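Local coordinates for protein homoserine O-acetyltransferase (Bacillus anthracis str. 'Ames Ancestor', PDB 3I1I) that probably transfers an acetyl group from acetyl-CoA to the hydroxyl of L-homoserine, as an acyltransferase of the alpha/beta hydrolase fold, at residues H290-G295 against E301-V306; G73-G76 against D82-Q85; M226-A231 against N265-R270; K15-E20 against V132-C137; L319-R324 against N349-G354. All blocks are in the same frame, centred on the assembly; numbering follows the deposited sequence.

How the contacts relate
From the N terminus, contact 4 opens first: its segment 15-20, at the end of strand 10-18, an edge strand of this chain's sheet, meets helix 129-142 more than a hundred residues later. Contact 2 is nested inside that long loop and closes a short excursion before strand 87-91. The other three follow in series without crossing. Contact 3 joins helices 217-228 and 259-270, between strands 174-178 and 309-313; contact 1 closes the loop between helices 277-289 and 299-304; contact 5 brings the loop after strand 309-313 against the 349-354 segment. Contacts 3 and 5 touch, probably by a hydrogen bond, A231 O to M352 N, 3.1 Å. Contacts 1, 3 and 5 also reach the second subunit.

Contact 1 of 5, residues H290-G295 against E301-V306; sequences HDIAHG and EALSNV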
# COMPACT_ATOMS: atom_id res chain seq x y z
N HIS A 290 -0.69 -10.97 15.79
CA HIS A 290 -1.73 -11.26 16.76
C HIS A 290 -2.49 -12.57 16.51
O HIS A 290 -3.18 -12.73 15.51
CB HIS A 290 -2.73 -10.11 16.90
CG HIS A 290 -3.90 -10.46 17.76
ND1 HIS A 290 -3.78 -10.68 19.12
CD2 HIS A 290 -5.21 -10.67 17.46
CE1 HIS A 290 -4.96 -11.01 19.62
NE2 HIS A 290 -5.85 -11.00 18.63
N ASP A 291 -2.44 -13.45 17.51
CA ASP A 291 -2.91 -14.83 17.42
C ASP A 291 -2.97 -15.43 18.80
O ASP A 291 -1.93 -15.85 19.34
CB ASP A 291 -1.91 -15.64 16.62
CG ASP A 291 -2.37 -17.07 16.36
OD1 ASP A 291 -3.52 -17.38 16.74
OD2 ASP A 291 -1.59 -17.85 15.74
N ILE A 292 -4.16 -15.43 19.41
CA ILE A 292 -4.30 -15.98 20.74
C ILE A 292 -3.97 -17.50 20.73
O ILE A 292 -3.51 -18.03 21.75
CB ILE A 292 -5.69 -15.68 21.41
CG1 ILE A 292 -6.82 -16.43 20.72
CG2 ILE A 292 -5.95 -14.17 21.49
CD1 ILE A 292 -8.13 -16.43 21.50
N ALA A 293 -4.13 -18.18 19.59
CA ALA A 293 -3.71 -19.60 19.47
C ALA A 293 -2.20 -19.78 19.46
O ALA A 293 -1.72 -20.89 19.62
CB ALA A 293 -4.32 -20.27 18.22
N HIS A 294 -1.43 -18.73 19.25
CA HIS A 294 0.03 -18.88 19.25
C HIS A 294 0.50 -19.38 20.61
O HIS A 294 0.18 -18.82 21.64
CB HIS A 294 0.74 -17.58 18.95
CG HIS A 294 2.22 -17.73 18.89
ND1 HIS A 294 2.83 -18.57 17.99
CD2 HIS A 294 3.21 -17.20 19.65
CE1 HIS A 294 4.14 -18.53 18.18
NE2 HIS A 294 4.40 -17.71 19.18
N GLY A 295 1.28 -20.43 20.63
CA GLY A 295 1.58 -21.06 21.92
C GLY A 295 0.91 -22.43 22.01
O GLY A 295 1.53 -23.38 22.42
N GLU A 301 -7.92 -24.84 21.83
CA GLU A 301 -7.17 -25.00 23.06
C GLU A 301 -6.94 -23.67 23.75
O GLU A 301 -7.11 -23.58 24.94
CB GLU A 301 -5.84 -25.73 22.86
CG GLU A 301 -5.26 -26.19 24.23
CD GLU A 301 -3.75 -26.36 24.28
OE1 GLU A 301 -3.11 -26.52 23.20
OE2 GLU A 301 -3.23 -26.36 25.43
N ALA A 302 -6.57 -22.63 23.01
CA ALA A 302 -6.32 -21.33 23.62
C ALA A 302 -7.58 -20.91 24.39
O ALA A 302 -7.51 -20.49 25.53
CB ALA A 302 -5.93 -20.28 22.55
N LEU A 303 -8.74 -21.09 23.77
CA LEU A 303 -9.98 -20.62 24.35
C LEU A 303 -10.46 -21.47 25.52
O LEU A 303 -11.18 -20.97 26.37
CB LEU A 303 -11.05 -20.55 23.27
CG LEU A 303 -10.85 -19.47 22.20
CD1 LEU A 303 -11.76 -19.73 20.99
CD2 LEU A 303 -11.11 -18.08 22.84
N SER A 304 -10.07 -22.74 25.56
CA SER A 304 -10.38 -23.61 26.70
C SER A 304 -9.97 -22.99 28.05
O SER A 304 -10.56 -23.27 29.08
CB SER A 304 -9.68 -24.99 26.51
OG SER A 304 -8.26 -24.88 26.70
N ASN A 305 -8.94 -22.16 28.04
CA ASN A 305 -8.43 -21.56 29.27
C ASN A 305 -9.28 -20.37 29.77
O ASN A 305 -9.23 -20.03 30.95
CB ASN A 305 -7.00 -21.09 29.05
CG ASN A 305 -6.02 -22.22 28.77
OD1 ASN A 305 -5.58 -22.88 29.70
ND2 ASN A 305 -5.65 -22.43 27.50
N VAL A 306 -10.01 -19.72 28.88
CA VAL A 306 -10.81 -18.56 29.24
C VAL A 306 -11.89 -18.97 30.24
O VAL A 306 -12.59 -19.94 30.02
CB VAL A 306 -11.46 -17.91 27.99
CG1 VAL A 306 -12.47 -16.83 28.37
CG2 VAL A 306 -10.35 -17.35 27.04
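A293 and A302 bring the two backbones together, their CA atoms 5.2 Å apart, where a type I beta turn from D291 to H294 packs against short helix 299-304 of this alpha/beta hydrolase fold. The turn is closed by H294 N bonding to D291 O at 2.9 Å. The carbonyl of I292 faces the helix: A302 CB lies 3.4 Å from I292 O and 3.9 Å from A293 CA, so the small methyl sits directly against main chain and lets the helix come close. Beside it, I292 and L303 cross at about a right angle, with I292 CD1 3.7 Å from L303 CD2. I292 CG1 lies between the backbone N and the carbonyl carbon (chi1 69°), which carries CD1 out toward the leucine branch. The contact is buried, with apolar side chains and no hydrogen bond across it. V166 of helix 156-167 and P182 also pack on I292, while M329 and L332 of helix 324-335 pack on L303, so the pair lies between helices 156-167 and 324-335. The other side of the turn is polar and faces the second subunit, where D291 OD2 bonds to S245 OG of that subunit and H294 stacks on its Y251. K338 NZ bonds to S304 O, with weaker bonds to the carbonyls of L303 and V306. D291 OD1 takes a bond from Q183 NE2 and, within the turn, a weak, bent one from A293 N at 3.0 Å.

Contact 2 of 5, residues G73-G76 against D82-Q85; sequences GLIG and DTNQ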
# COMPACT_ATOMS: atom_id res chain seq x y z
N GLY A 73 -16.92 9.21 25.95
CA GLY A 73 -18.35 9.00 25.97
C GLY A 73 -18.82 7.78 26.74
O GLY A 73 -19.98 7.73 27.15
N LEU A 74 -17.96 6.76 26.88
CA LEU A 74 -18.30 5.52 27.62
C LEU A 74 -17.91 5.59 29.08
O LEU A 74 -18.47 4.86 29.89
CB LEU A 74 -17.56 4.31 27.04
CG LEU A 74 -18.27 3.45 26.00
CD1 LEU A 74 -17.30 2.38 25.48
CD2 LEU A 74 -19.62 2.86 26.52
N ILE A 75 -16.87 6.37 29.39
CA ILE A 75 -16.26 6.34 30.69
C ILE A 75 -16.50 7.64 31.41
O ILE A 75 -16.05 8.69 30.93
CB ILE A 75 -14.74 6.17 30.61
CG1 ILE A 75 -14.38 4.91 29.80
CG2 ILE A 75 -14.14 6.12 32.01
CD1 ILE A 75 -12.90 4.88 29.31
N GLY A 76 -17.14 7.57 32.58
CA GLY A 76 -17.27 8.71 33.48
C GLY A 76 -18.50 8.59 34.38
O GLY A 76 -19.21 7.58 34.34
N ASP A 82 -19.19 3.37 34.59
CA ASP A 82 -19.49 4.42 35.54
C ASP A 82 -18.37 4.60 36.59
O ASP A 82 -18.19 3.77 37.49
CB ASP A 82 -20.81 4.04 36.22
CG ASP A 82 -21.36 5.13 37.10
OD1 ASP A 82 -20.76 6.23 37.20
OD2 ASP A 82 -22.41 4.87 37.72
N THR A 83 -17.65 5.70 36.47
CA THR A 83 -16.57 6.01 37.41
C THR A 83 -17.04 6.40 38.85
O THR A 83 -16.20 6.50 39.75
CB THR A 83 -15.68 7.13 36.88
OG1 THR A 83 -16.49 8.29 36.59
CG2 THR A 83 -14.97 6.69 35.63
N ASN A 84 -18.34 6.58 39.09
CA ASN A 84 -18.83 6.63 40.48
C ASN A 84 -18.85 5.24 41.09
O ASN A 84 -19.07 5.09 42.28
CB ASN A 84 -20.25 7.19 40.60
CG ASN A 84 -20.36 8.58 40.15
OD1 ASN A 84 -19.46 9.39 40.40
ND2 ASN A 84 -21.46 8.90 39.47
N GLN A 85 -18.66 4.22 40.29
CA GLN A 85 -18.75 2.84 40.76
C GLN A 85 -17.49 2.03 40.53
O GLN A 85 -17.15 1.17 41.34
CB GLN A 85 -19.86 2.20 40.01
CG GLN A 85 -20.41 1.01 40.68
CD GLN A 85 -21.61 0.49 39.94
OE1 GLN A 85 -22.42 1.27 39.40
NE2 GLN A 85 -21.74 -0.84 39.90
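T83 folds back over the main chain of G76 as the 82-85 segment begins with an Asx turn at D82, part of the connection leading into strand 87-91 of the alpha/beta hydrolase sheet. T83 OG1 stands between its own backbone N and carbonyl carbon (chi1 56°), which sets the hydroxyl oxygen 3.0 Å from G76 C. The same rotation puts CG2, beside the backbone N, against I75 CG2 at 3.8 Å and G76 CA at 3.7 Å. The I75 and T83 side chains cross at about a right angle, methyl against methyl, and both also rest on Y34 of strand 24-34. In I75 it is CG2, placed beside the carbonyl carbon, that makes this touch. G76 adopts a backbone with phi 155°, a conformation that suits glycine. Its carbonyl oxygen meets both residues that follow the excursion: T83 N gives it a weak bond of 3.2 Å, and D82 CA lies 3.4 Å away with its C-H aimed at the oxygen. L74 and I81 share a backbone hydrogen bond, which further joins the two arms. The carboxylate of D82 serves the chain on both sides of it, since OD1 accepts from G78 N as well as from the backbone two residues ahead. That second donor, N84 N, reaches D82 OD1 at 3.1 Å from above the carboxylate plane, 58° out of it.

Contact 3 of 5, residues M226-A231 against N265-R270; sequences MMFMNA and NKLTYR
F228, in the last turn of helix 217-228, presses its ring against L267 and T268 of helix 259-270. L267 CD1 comes within 4.0 Å of F228 CZ at the far end of the ring, while T268 CG2 meets the near end, 4.1 Å from F228 CB. With CG anti to the backbone N (chi1 179°), the ring reaches toward both residues. The packing is entirely apolar across the two segments. Y241 adds a further layer, touching both F228 and L267. T268 turns its methyl to the phenylalanine and its hydroxyl elsewhere: OG1 bonds to I264 O one turn back and to Q221 NE2 on the opposing helix, a polar tie next to the apolar one. Beyond F228 the helix gives way to a type I beta turn to A231, supported by N230 ND2 bonding to M226 O at 3.1 Å, and F228 O also receives Y237 OH. These helices belong to the helical region between strands 174-178 and 309-313, the place of the lid in this fold. Helix 186-202 packs on M226 and M227, and M226 meets its counterpart on the second subunit.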
# COMPACT_ATOMS: atom_id res chain seq x y z
N MSE A 226 -3.17 3.57 3.98
CA MSE A 226 -3.68 2.18 3.89
C MSE A 226 -4.56 1.83 5.06
O MSE A 226 -5.57 1.21 4.88
CB MSE A 226 -2.55 1.16 3.84
CG MSE A 226 -1.69 1.23 2.59
SE MSE A 226 -0.03 0.29 2.94
CE MSE A 226 0.90 0.73 1.32
N MSE A 227 -4.18 2.20 6.27
CA MSE A 227 -5.04 1.92 7.41
C MSE A 227 -6.34 2.75 7.33
O MSE A 227 -7.45 2.22 7.50
CB MSE A 227 -4.31 2.20 8.73
CG MSE A 227 -4.88 1.47 9.91
SE MSE A 227 -3.72 1.67 11.50
CE MSE A 227 -4.10 3.54 11.86
N PHE A 228 -6.20 4.04 7.05
CA PHE A 228 -7.35 4.95 6.98
C PHE A 228 -8.39 4.48 5.95
O PHE A 228 -9.58 4.52 6.19
CB PHE A 228 -6.85 6.37 6.61
CG PHE A 228 -7.95 7.36 6.48
CD1 PHE A 228 -8.49 7.95 7.62
CD2 PHE A 228 -8.49 7.65 5.25
CE1 PHE A 228 -9.56 8.85 7.53
CE2 PHE A 228 -9.58 8.58 5.12
CZ PHE A 228 -10.10 9.18 6.27
N MSE A 229 -7.92 4.05 4.79
CA MSE A 229 -8.83 3.57 3.76
C MSE A 229 -9.51 2.23 4.07
O MSE A 229 -10.36 1.83 3.31
CB MSE A 229 -8.16 3.46 2.38
CG MSE A 229 -7.62 4.76 1.84
SE MSE A 229 -8.94 6.17 1.77
CE MSE A 229 -10.31 5.29 0.62
N ASN A 230 -9.20 1.56 5.17
CA ASN A 230 -10.01 0.42 5.60
C ASN A 230 -10.76 0.63 6.91
O ASN A 230 -11.45 -0.29 7.41
CB ASN A 230 -9.14 -0.84 5.66
CG ASN A 230 -8.76 -1.34 4.28
OD1 ASN A 230 -9.64 -1.86 3.52
ND2 ASN A 230 -7.47 -1.09 3.89
N ALA A 231 -10.64 1.84 7.44
CA ALA A 231 -11.18 2.15 8.77
C ALA A 231 -12.69 2.36 8.76
O ALA A 231 -13.30 2.26 9.80
CB ALA A 231 -10.46 3.34 9.40
N ASN A 265 -5.17 13.04 1.25
CA ASN A 265 -3.76 13.33 1.54
C ASN A 265 -3.62 14.28 2.74
O ASN A 265 -2.80 14.06 3.63
CB ASN A 265 -3.07 14.00 0.38
CG ASN A 265 -2.60 13.03 -0.67
OD1 ASN A 265 -2.85 11.82 -0.58
ND2 ASN A 265 -1.97 13.56 -1.72
N LYS A 266 -4.45 15.32 2.75
CA LYS A 266 -4.39 16.30 3.82
C LYS A 266 -4.65 15.64 5.18
O LYS A 266 -3.88 15.86 6.12
CB LYS A 266 -5.39 17.42 3.58
CG LYS A 266 -5.10 18.67 4.34
CD LYS A 266 -5.78 19.92 3.66
CE LYS A 266 -6.91 20.57 4.51
NZ LYS A 266 -6.48 21.91 5.13
N LEU A 267 -5.71 14.84 5.27
CA LEU A 267 -6.05 14.17 6.53
C LEU A 267 -4.93 13.23 6.97
O LEU A 267 -4.58 13.19 8.12
CB LEU A 267 -7.33 13.34 6.40
CG LEU A 267 -8.63 14.09 6.17
CD1 LEU A 267 -9.78 13.12 5.78
CD2 LEU A 267 -8.97 14.90 7.43
N THR A 268 -4.38 12.47 6.04
CA THR A 268 -3.47 11.44 6.41
C THR A 268 -2.10 12.01 6.72
O THR A 268 -1.35 11.42 7.51
CB THR A 268 -3.38 10.32 5.36
OG1 THR A 268 -3.02 10.86 4.08
CG2 THR A 268 -4.68 9.61 5.26
N TYR A 269 -1.77 13.15 6.13
CA TYR A 269 -0.55 13.82 6.49
C TYR A 269 -0.65 14.38 7.90
O TYR A 269 0.30 14.21 8.68
CB TYR A 269 -0.25 14.97 5.58
CG TYR A 269 1.13 15.52 5.78
CD1 TYR A 269 2.23 14.88 5.21
CD2 TYR A 269 1.36 16.66 6.55
CE1 TYR A 269 3.51 15.37 5.38
CE2 TYR A 269 2.66 17.17 6.72
CZ TYR A 269 3.73 16.51 6.12
OH TYR A 269 5.03 16.95 6.26
N ARG A 270 -1.77 15.02 8.21
CA ARG A 270 -1.98 15.62 9.53
C ARG A 270 -1.85 14.59 10.63
O ARG A 270 -1.23 14.85 11.65
CB ARG A 270 -3.37 16.26 9.64
CG ARG A 270 -3.41 17.46 10.57
CD ARG A 270 -3.28 18.78 9.78
NE ARG A 270 -4.56 19.15 9.16
CZ ARG A 270 -4.70 20.04 8.18
NH1 ARG A 270 -3.64 20.66 7.68
NH2 ARG A 270 -5.91 20.28 7.69

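Contact 4 of 5, residues K15-E20 against V132-C137; sequences KEYTFE and VARMQC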
# COMPACT_ATOMS: atom_id res chain seq x y z
N LYS A 15 12.65 -2.72 35.95
CA LYS A 15 14.08 -2.60 35.80
C LYS A 15 14.54 -3.59 34.75
O LYS A 15 15.48 -3.32 34.01
CB LYS A 15 14.78 -2.87 37.13
CG LYS A 15 14.73 -1.72 38.11
CD LYS A 15 15.38 -2.12 39.41
CE LYS A 15 15.61 -0.96 40.36
NZ LYS A 15 15.72 -1.50 41.76
N GLU A 16 13.90 -4.75 34.74
CA GLU A 16 14.08 -5.72 33.69
C GLU A 16 12.75 -6.39 33.38
O GLU A 16 12.09 -6.90 34.29
CB GLU A 16 15.08 -6.81 34.12
CG GLU A 16 16.54 -6.35 34.36
CD GLU A 16 17.18 -5.63 33.16
OE1 GLU A 16 16.71 -5.77 32.00
OE2 GLU A 16 18.16 -4.90 33.40
N TYR A 17 12.37 -6.40 32.11
CA TYR A 17 11.25 -7.19 31.65
C TYR A 17 11.71 -8.18 30.56
O TYR A 17 12.43 -7.83 29.63
CB TYR A 17 10.11 -6.28 31.17
CG TYR A 17 9.06 -7.07 30.44
CD1 TYR A 17 8.22 -7.92 31.12
CD2 TYR A 17 8.97 -7.03 29.05
CE1 TYR A 17 7.28 -8.68 30.46
CE2 TYR A 17 8.05 -7.80 28.37
CZ TYR A 17 7.20 -8.63 29.08
OH TYR A 17 6.30 -9.42 28.42
N THR A 18 11.29 -9.44 30.67
CA THR A 18 11.60 -10.42 29.65
C THR A 18 10.44 -10.60 28.68
O THR A 18 9.34 -11.01 29.05
CB THR A 18 11.99 -11.76 30.27
OG1 THR A 18 13.14 -11.55 31.11
CG2 THR A 18 12.32 -12.81 29.18
N PHE A 19 10.71 -10.26 27.43
CA PHE A 19 9.71 -10.35 26.36
C PHE A 19 9.46 -11.83 26.01
O PHE A 19 10.31 -12.73 26.29
CB PHE A 19 10.20 -9.60 25.11
CG PHE A 19 10.12 -8.10 25.21
CD1 PHE A 19 9.24 -7.39 24.42
CD2 PHE A 19 10.94 -7.39 26.10
CE1 PHE A 19 9.17 -5.99 24.49
CE2 PHE A 19 10.88 -5.99 26.18
CZ PHE A 19 9.98 -5.29 25.39
N GLU A 20 8.32 -12.06 25.36
CA GLU A 20 7.94 -13.41 24.96
C GLU A 20 9.00 -14.08 24.08
O GLU A 20 9.15 -15.30 24.10
CB GLU A 20 6.57 -13.37 24.27
CG GLU A 20 5.40 -13.10 25.26
CD GLU A 20 5.21 -14.25 26.28
OE1 GLU A 20 5.43 -15.43 25.90
OE2 GLU A 20 4.82 -13.98 27.46
N VAL A 132 2.34 -6.80 26.21
CA VAL A 132 1.66 -5.68 26.83
C VAL A 132 0.78 -6.14 28.03
O VAL A 132 0.78 -5.50 29.09
CB VAL A 132 0.86 -4.84 25.80
CG1 VAL A 132 -0.03 -3.82 26.50
CG2 VAL A 132 1.84 -4.15 24.76
N ALA A 133 0.07 -7.25 27.86
CA ALA A 133 -0.74 -7.83 28.90
C ALA A 133 0.16 -8.25 30.10
O ALA A 133 -0.20 -8.04 31.26
CB ALA A 133 -1.53 -9.03 28.33
N ARG A 134 1.34 -8.82 29.84
CA ARG A 134 2.22 -9.21 30.95
C ARG A 134 2.72 -7.99 31.74
O ARG A 134 2.76 -8.03 32.96
CB ARG A 134 3.41 -10.04 30.47
CG ARG A 134 3.00 -11.31 29.68
CD ARG A 134 3.60 -12.52 30.32
NE ARG A 134 3.40 -13.79 29.60
CZ ARG A 134 2.48 -14.71 29.90
NH1 ARG A 134 1.58 -14.53 30.89
NH2 ARG A 134 2.45 -15.82 29.18
N MSE A 135 3.04 -6.90 31.04
CA MSE A 135 3.44 -5.71 31.72
C MSE A 135 2.30 -5.12 32.54
O MSE A 135 2.49 -4.83 33.70
CB MSE A 135 3.98 -4.69 30.75
CG MSE A 135 5.37 -5.04 30.29
SE MSE A 135 5.84 -3.91 28.78
CE MSE A 135 5.56 -2.16 29.63
N GLN A 136 1.12 -4.98 31.95
CA GLN A 136 -0.04 -4.47 32.66
C GLN A 136 -0.33 -5.27 33.95
O GLN A 136 -0.66 -4.70 34.99
CB GLN A 136 -1.25 -4.56 31.76
CG GLN A 136 -1.30 -3.52 30.64
CD GLN A 136 -2.50 -3.76 29.74
OE1 GLN A 136 -2.91 -4.91 29.52
NE2 GLN A 136 -3.10 -2.68 29.27
N CYS A 137 -0.21 -6.59 33.86
CA CYS A 137 -0.44 -7.44 34.97
C CYS A 137 0.53 -7.17 36.14
O CYS A 137 0.12 -7.23 37.30
CB CYS A 137 -0.33 -8.89 34.53
SG CYS A 137 -0.85 -10.00 35.80
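R134 NE reaches E20 OE2 at 2.6 Å and 167° in one of the two modelled positions of E20, a short, nearly straight salt bridge to be taken with that reservation. The oxygen lies at the edge of the guanidinium group, close to its plane, while the carboxylate itself is turned 42° from that plane. Both chains bend at chi2 to meet. R134 NH1 has other partners, Y168 OH and a glycerol that probably came from the crystallisation liquor. Deeper in, the Y17 ring lies across helix 129-142. Selenomethionine M135 sets its CG over the middle of one face, 4.0 Å from the centroid and 4° off the normal, a CH-pi contact. M135 SE stands farther off above the same face, 4.7 Å from the Y17 centroid. The tyrosine oxygen goes past the root of the arginine, Y17 OH lying 3.6 Å from R134 CB, and ends in a hydrogen bond with D131 OD1. That carboxylate oxygen also takes E20 N, so D131 steadies both the ring and the backbone that presents the glutamate. F19 lies beside Y17, with Y17 CE2 3.7 Å above the F19 ring plane. M135 over Y17 is a Met-aromatic contact; with the less certain salt bridge beside it, it joins strand 10-18 to a helix packed on the sheet of the alpha/beta hydrolase fold.

Contact 5 of 5, residues L319-R324 against N349-G354; sequences LLQPSR and NGHMAG. With PO4 (phosphate ion), chain C.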
# COMPACT_ATOMS: atom_id res chain seq x y z
N LEU A 319 -14.19 -3.64 7.74
CA LEU A 319 -13.34 -4.25 6.75
C LEU A 319 -12.01 -4.74 7.32
O LEU A 319 -11.30 -5.56 6.67
CB LEU A 319 -13.02 -3.28 5.64
CG LEU A 319 -14.18 -2.74 4.78
CD1 LEU A 319 -13.68 -1.48 4.03
CD2 LEU A 319 -14.75 -3.78 3.80
N LEU A 320 -11.62 -4.23 8.49
CA LEU A 320 -10.32 -4.61 9.09
C LEU A 320 -10.50 -5.85 9.92
O LEU A 320 -9.62 -6.69 9.95
CB LEU A 320 -9.75 -3.50 9.98
CG LEU A 320 -9.17 -2.31 9.24
CD1 LEU A 320 -9.07 -1.14 10.24
CD2 LEU A 320 -7.80 -2.66 8.61
N GLN A 321 -11.64 -5.96 10.57
CA GLN A 321 -11.90 -7.05 11.48
C GLN A 321 -13.26 -7.68 11.17
O GLN A 321 -14.28 -7.36 11.81
CB GLN A 321 -11.86 -6.52 12.93
CG GLN A 321 -10.46 -6.05 13.41
CD GLN A 321 -9.40 -7.14 13.32
OE1 GLN A 321 -9.71 -8.35 13.29
NE2 GLN A 321 -8.17 -6.73 13.22
N PRO A 322 -13.30 -8.58 10.18
CA PRO A 322 -14.55 -9.19 9.77
C PRO A 322 -15.23 -9.89 10.92
O PRO A 322 -14.61 -10.63 11.69
CB PRO A 322 -14.10 -10.19 8.72
CG PRO A 322 -12.86 -9.60 8.16
CD PRO A 322 -12.18 -9.01 9.33
N SER A 323 -16.51 -9.67 11.07
CA SER A 323 -17.17 -10.13 12.26
C SER A 323 -17.37 -11.66 12.29
O SER A 323 -17.62 -12.24 13.36
CB SER A 323 -18.51 -9.41 12.39
OG SER A 323 -19.40 -9.93 11.46
N ARG A 324 -17.27 -12.34 11.15
CA ARG A 324 -17.54 -13.79 11.21
C ARG A 324 -16.65 -14.52 12.25
O ARG A 324 -17.08 -15.50 12.82
CB ARG A 324 -17.43 -14.47 9.85
CG ARG A 324 -16.03 -14.49 9.34
CD ARG A 324 -15.97 -15.01 7.92
NE ARG A 324 -16.31 -16.42 7.86
CZ ARG A 324 -16.80 -17.05 6.79
NH1 ARG A 324 -17.04 -16.42 5.66
NH2 ARG A 324 -17.03 -18.33 6.86
N ASN A 349 -19.77 3.98 9.61
CA ASN A 349 -18.39 4.15 10.11
C ASN A 349 -17.49 2.93 10.17
O ASN A 349 -16.30 3.05 10.49
CB ASN A 349 -18.41 4.79 11.47
CG ASN A 349 -18.76 6.24 11.41
OD1 ASN A 349 -18.37 6.94 10.47
ND2 ASN A 349 -19.53 6.71 12.39
N GLY A 350 -18.03 1.76 9.87
CA GLY A 350 -17.21 0.55 9.78
C GLY A 350 -16.46 0.29 11.08
O GLY A 350 -17.04 0.38 12.18
N HIS A 351 -15.15 0.00 10.95
CA HIS A 351 -14.29 -0.25 12.09
C HIS A 351 -14.37 0.85 13.15
O HIS A 351 -14.42 0.57 14.34
CB HIS A 351 -12.86 -0.35 11.59
CG HIS A 351 -11.88 -0.80 12.61
ND1 HIS A 351 -11.94 -2.05 13.21
CD2 HIS A 351 -10.81 -0.16 13.15
CE1 HIS A 351 -10.92 -2.16 14.06
NE2 HIS A 351 -10.24 -1.03 14.04
N MSE A 352 -14.38 2.11 12.71
CA MSE A 352 -14.36 3.27 13.61
C MSE A 352 -15.66 3.45 14.39
O MSE A 352 -15.72 4.27 15.30
CB MSE A 352 -14.09 4.55 12.82
CG MSE A 352 -12.74 4.61 12.13
SE MSE A 352 -11.29 4.12 13.37
CE MSE A 352 -11.35 5.50 14.68
N ALA A 353 -16.69 2.68 14.06
CA ALA A 353 -17.89 2.65 14.89
C ALA A 353 -17.53 2.28 16.35
O ALA A 353 -18.20 2.68 17.32
CB ALA A 353 -18.95 1.66 14.32
N GLY A 354 -16.48 1.49 16.50
CA GLY A 354 -16.10 1.02 17.81
C GLY A 354 -15.58 2.14 18.69
O GLY A 354 -15.56 1.99 19.89
P PO4 C . -17.18 -12.72 4.71
O1 PO4 C . -16.37 -12.18 5.85
O2 PO4 C . -16.60 -14.04 4.25
O3 PO4 C . -17.23 -11.76 3.54
O4 PO4 C . -18.61 -12.95 5.15
O HOH W 1 -14.06 -0.58 8.03
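H351 throws its ring out with CG trans to the backbone N (chi1 -172°), while L320 holds CG on the side of its own N (chi1 -74°), and the two side chains meet at about a right angle. L320 CD1 lies over one face of the imidazole, 3.8 Å from the centroid and displaced toward the rim, with H351 CD2 the closest ring atom at 3.5 Å. Q321 runs alongside, its CG 4.0 Å from H351 CE1; bent at chi2, it carries its amide to N181 ND2 and N184 OD1. While L320 covers that face, the ring nitrogens bond elsewhere: ND1 to D318 OD2 and NE2 to S155 OG, an arrangement consistent with the Ser-His-Asp triad of the family, with S155 on what is probably the nucleophile elbow. The loop also holds D318, whose OD1 accepts from the backbone N of both L320 and Q321. A water joins the two main chains, accepting from L319 N at 3.1 Å and from H351 N at 3.2 Å. G350, with positive phi, leads the chain into the short 3-10 turn that presents the histidine. Farther along, R324 NH1 bonds to phosphate O2 at 2.8 Å; the ion probably came from the crystallisation liquor. The contact joins the loop between strand 309-313 and helix 324-335 to the 3-10 segment 351-352 that leads to helix 353-356, and the backbone bond between M352 and A231 links it to the end of helix 217-228.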